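Local coordinates for dehydroascorbate reductase (PDB 5XFT), which probably reduces dehydroascorbate to ascorbate, drawing the electrons from two glutathiones that are released as the disulfide, at residues His25-Leu29 with Glu196-Tyr202. Residues are numbered along the deposited sequence; the frame is centred on the assembly and turned at random.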
loop_
_atom_site.group_PDB
_atom_site.type_symbol
_atom_site.label_atom_id
_atom_site.label_comp_id
_atom_site.label_asym_id
_atom_site.label_seq_id
_atom_site.Cartn_x
_atom_site.Cartn_y
_atom_site.Cartn_z
ATOM N N HIS A 25 -1.663 4.178 -1.810
ATOM C CA HIS A 25 -0.508 4.200 -0.922
ATOM C C HIS A 25 0.720 3.612 -1.606
ATOM O O HIS A 25 1.833 4.122 -1.442
ATOM C CB HIS A 25 -0.826 3.449 0.373
ATOM C CG HIS A 25 0.103 3.768 1.502
ATOM N ND1 HIS A 25 0.050 3.115 2.713
ATOM C CD2 HIS A 25 1.105 4.673 1.607
ATOM C CE1 HIS A 25 0.983 3.598 3.516
ATOM N NE2 HIS A 25 1.638 4.543 2.868
ATOM N N ARG A 26 0.533 2.556 -2.401
ATOM C CA ARG A 26 1.668 1.933 -3.075
ATOM C C ARG A 26 2.272 2.873 -4.112
ATOM O O ARG A 26 3.499 3.043 -4.178
ATOM C CB ARG A 26 1.246 0.612 -3.724
ATOM C CG ARG A 26 2.174 0.188 -4.868
ATOM C CD ARG A 26 1.561 -0.905 -5.766
ATOM N NE ARG A 26 2.592 -1.775 -6.308
ATOM C CZ ARG A 26 2.339 -2.687 -7.242
ATOM N NH1 ARG A 26 1.097 -2.830 -7.695
ATOM N NH2 ARG A 26 3.294 -3.473 -7.718
ATOM N N VAL A 27 1.427 3.514 -4.922
ATOM C CA VAL A 27 1.954 4.472 -5.894
ATOM C C VAL A 27 2.683 5.615 -5.194
ATOM O O VAL A 27 3.797 5.994 -5.583
ATOM C CB VAL A 27 0.822 4.983 -6.799
ATOM C CG1 VAL A 27 1.303 6.147 -7.643
ATOM C CG2 VAL A 27 0.326 3.852 -7.674
ATOM N N LEU A 28 2.078 6.168 -4.135
ATOM C CA LEU A 28 2.689 7.272 -3.397
ATOM C C LEU A 28 4.043 6.884 -2.821
ATOM O O LEU A 28 5.014 7.649 -2.911
ATOM C CB LEU A 28 1.760 7.727 -2.275
ATOM C CG LEU A 28 0.391 8.268 -2.656
ATOM C CD1 LEU A 28 -0.403 8.535 -1.409
ATOM C CD2 LEU A 28 0.567 9.523 -3.454
ATOM N N LEU A 29 4.119 5.708 -2.190
ATOM C CA LEU A 29 5.401 5.237 -1.675
ATOM C C LEU A 29 6.412 5.056 -2.798
ATOM O O LEU A 29 7.601 5.335 -2.621
ATOM C CB LEU A 29 5.224 3.932 -0.896
ATOM C CG LEU A 29 4.536 4.015 0.469
ATOM C CD1 LEU A 29 4.300 2.658 1.051
ATOM C CD2 LEU A 29 5.364 4.846 1.415
ATOM N N GLU A 196 10.069 8.725 3.845
ATOM C CA GLU A 196 9.177 8.403 2.736
ATOM C C GLU A 196 7.837 7.892 3.246
ATOM O O GLU A 196 6.780 8.265 2.722
ATOM C CB GLU A 196 9.819 7.368 1.811
ATOM C CG GLU A 196 11.011 7.870 1.011
ATOM C CD GLU A 196 12.339 7.625 1.711
ATOM O OE1 GLU A 196 12.490 8.027 2.889
ATOM O OE2 GLU A 196 13.227 7.016 1.076
ATOM N N TRP A 197 7.865 7.037 4.271
ATOM C CA TRP A 197 6.633 6.555 4.882
ATOM C C TRP A 197 5.918 7.673 5.629
ATOM O O TRP A 197 4.688 7.791 5.552
ATOM C CB TRP A 197 6.956 5.394 5.821
ATOM C CG TRP A 197 5.789 4.843 6.576
ATOM C CD1 TRP A 197 5.291 5.293 7.767
ATOM C CD2 TRP A 197 4.980 3.721 6.202
ATOM N NE1 TRP A 197 4.217 4.523 8.153
ATOM C CE2 TRP A 197 4.006 3.553 7.207
ATOM C CE3 TRP A 197 4.980 2.848 5.111
ATOM C CZ2 TRP A 197 3.044 2.547 7.153
ATOM C CZ3 TRP A 197 4.026 1.847 5.060
ATOM C CH2 TRP A 197 3.070 1.705 6.075
ATOM N N GLN A 198 6.673 8.504 6.355
ATOM C CA GLN A 198 6.070 9.584 7.128
ATOM C C GLN A 198 5.354 10.587 6.239
ATOM O O GLN A 198 4.374 11.209 6.668
ATOM C CB GLN A 198 7.138 10.302 7.953
ATOM C CG GLN A 198 7.733 9.474 9.069
ATOM C CD GLN A 198 8.875 10.183 9.773
ATOM O OE1 GLN A 198 9.240 11.306 9.419
ATOM N NE2 GLN A 198 9.448 9.528 10.774
ATOM N N HIS A 199 5.828 10.771 5.007
ATOM C CA HIS A 199 5.239 11.799 4.160
ATOM C C HIS A 199 3.809 11.458 3.770
ATOM O O HIS A 199 2.999 12.362 3.543
ATOM C CB HIS A 199 6.104 12.012 2.920
ATOM C CG HIS A 199 7.438 12.619 3.222
ATOM N ND1 HIS A 199 7.783 13.057 4.483
ATOM C CD2 HIS A 199 8.509 12.862 2.431
ATOM C CE1 HIS A 199 9.011 13.544 4.455
ATOM N NE2 HIS A 199 9.473 13.440 3.222
ATOM N N VAL A 200 3.473 10.172 3.707
ATOM C CA VAL A 200 2.193 9.758 3.148
ATOM C C VAL A 200 1.479 8.803 4.095
ATOM O O VAL A 200 0.713 7.941 3.658
ATOM C CB VAL A 200 2.395 9.129 1.756
ATOM C CG1 VAL A 200 2.858 10.190 0.760
ATOM C CG2 VAL A 200 3.418 7.996 1.819
ATOM N N ASP A 201 1.715 8.955 5.398
ATOM C CA ASP A 201 1.012 8.166 6.408
ATOM C C ASP A 201 -0.353 8.795 6.664
ATOM O O ASP A 201 -0.441 9.906 7.197
ATOM C CB ASP A 201 1.831 8.085 7.694
ATOM C CG ASP A 201 1.282 7.061 8.686
ATOM O OD1 ASP A 201 0.092 6.689 8.587
ATOM O OD2 ASP A 201 2.046 6.633 9.579
ATOM N N TYR A 202 -1.421 8.084 6.292
ATOM C CA TYR A 202 -2.773 8.587 6.503
ATOM C C TYR A 202 -3.294 8.321 7.914
ATOM O O TYR A 202 -4.249 8.981 8.337
ATOM C CB TYR A 202 -3.732 7.985 5.469
ATOM C CG TYR A 202 -3.394 6.568 5.065
ATOM C CD1 TYR A 202 -3.811 5.488 5.834
ATOM C CD2 TYR A 202 -2.657 6.308 3.914
ATOM C CE1 TYR A 202 -3.504 4.186 5.467
ATOM C CE2 TYR A 202 -2.351 5.013 3.537
ATOM C CZ TYR A 202 -2.775 3.955 4.321
ATOM O OH TYR A 202 -2.471 2.661 3.962
HETATM O O HOH W 1 3.168 5.818 5.028
#
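His25 and Tyr202 meet where the thioredoxin-type N-terminal domain of this glutathione transferase superfamily member abuts its helical C-terminal domain, and with Trp197 they form an aromatic cluster, a worked example of how a buried polar ring can be fitted into an otherwise largely apolar domain interface. Helix 22-33 supplies His25, Leu28 and Leu29; the end of helix 195-199 and the turn after it bring the partners. With CG anti to the backbone N (chi1 -162°), the imidazole turns from its helix toward Tyr202 and Trp197. Tyr202 presents its ring edge to one imidazole face, the planes at 70°, and CE2 comes within 3.4 Å of His25 CG. On that same side Tyr202 OH bonds to His25 ND1 at 2.8 Å, tilted well out of the imidazole plane. Leu29 CD1 lies over the opposite face, so the ring is sandwiched. The indole meets it obliquely, planes at 50°, with Trp197 CH2 3.8 Å from His25 CE1. At the far edge His25 NE2 has an in-plane water partner at 2.9 Å; this water donates to Trp197 O and sits over the centre of the indole face. A phenylalanine here would probably leave Tyr202 OH and the bridging water without their imidazole partners. Alongside the ring the packing is mainly apolar: Val200 wedges CG2 against Leu29 CD2 at 3.7 Å, while its CG1 faces Leu28 CB at 4.1 Å. Pro160 of helix 153-173 touches both His25 and Leu29. Toward solvent the contact is looser. Glu196, partly exposed, touches Leu29 CD2 through its backbone carbonyl, and its carboxylate turns off from the helix; at Asp201 CB already points away from helix 22-33. Asp201 OD1 takes bonds from Gly203 N and Tyr163 OH, whereas OD2 accepts a weak, bent bond from Trp197 NE1 at 3.3 Å.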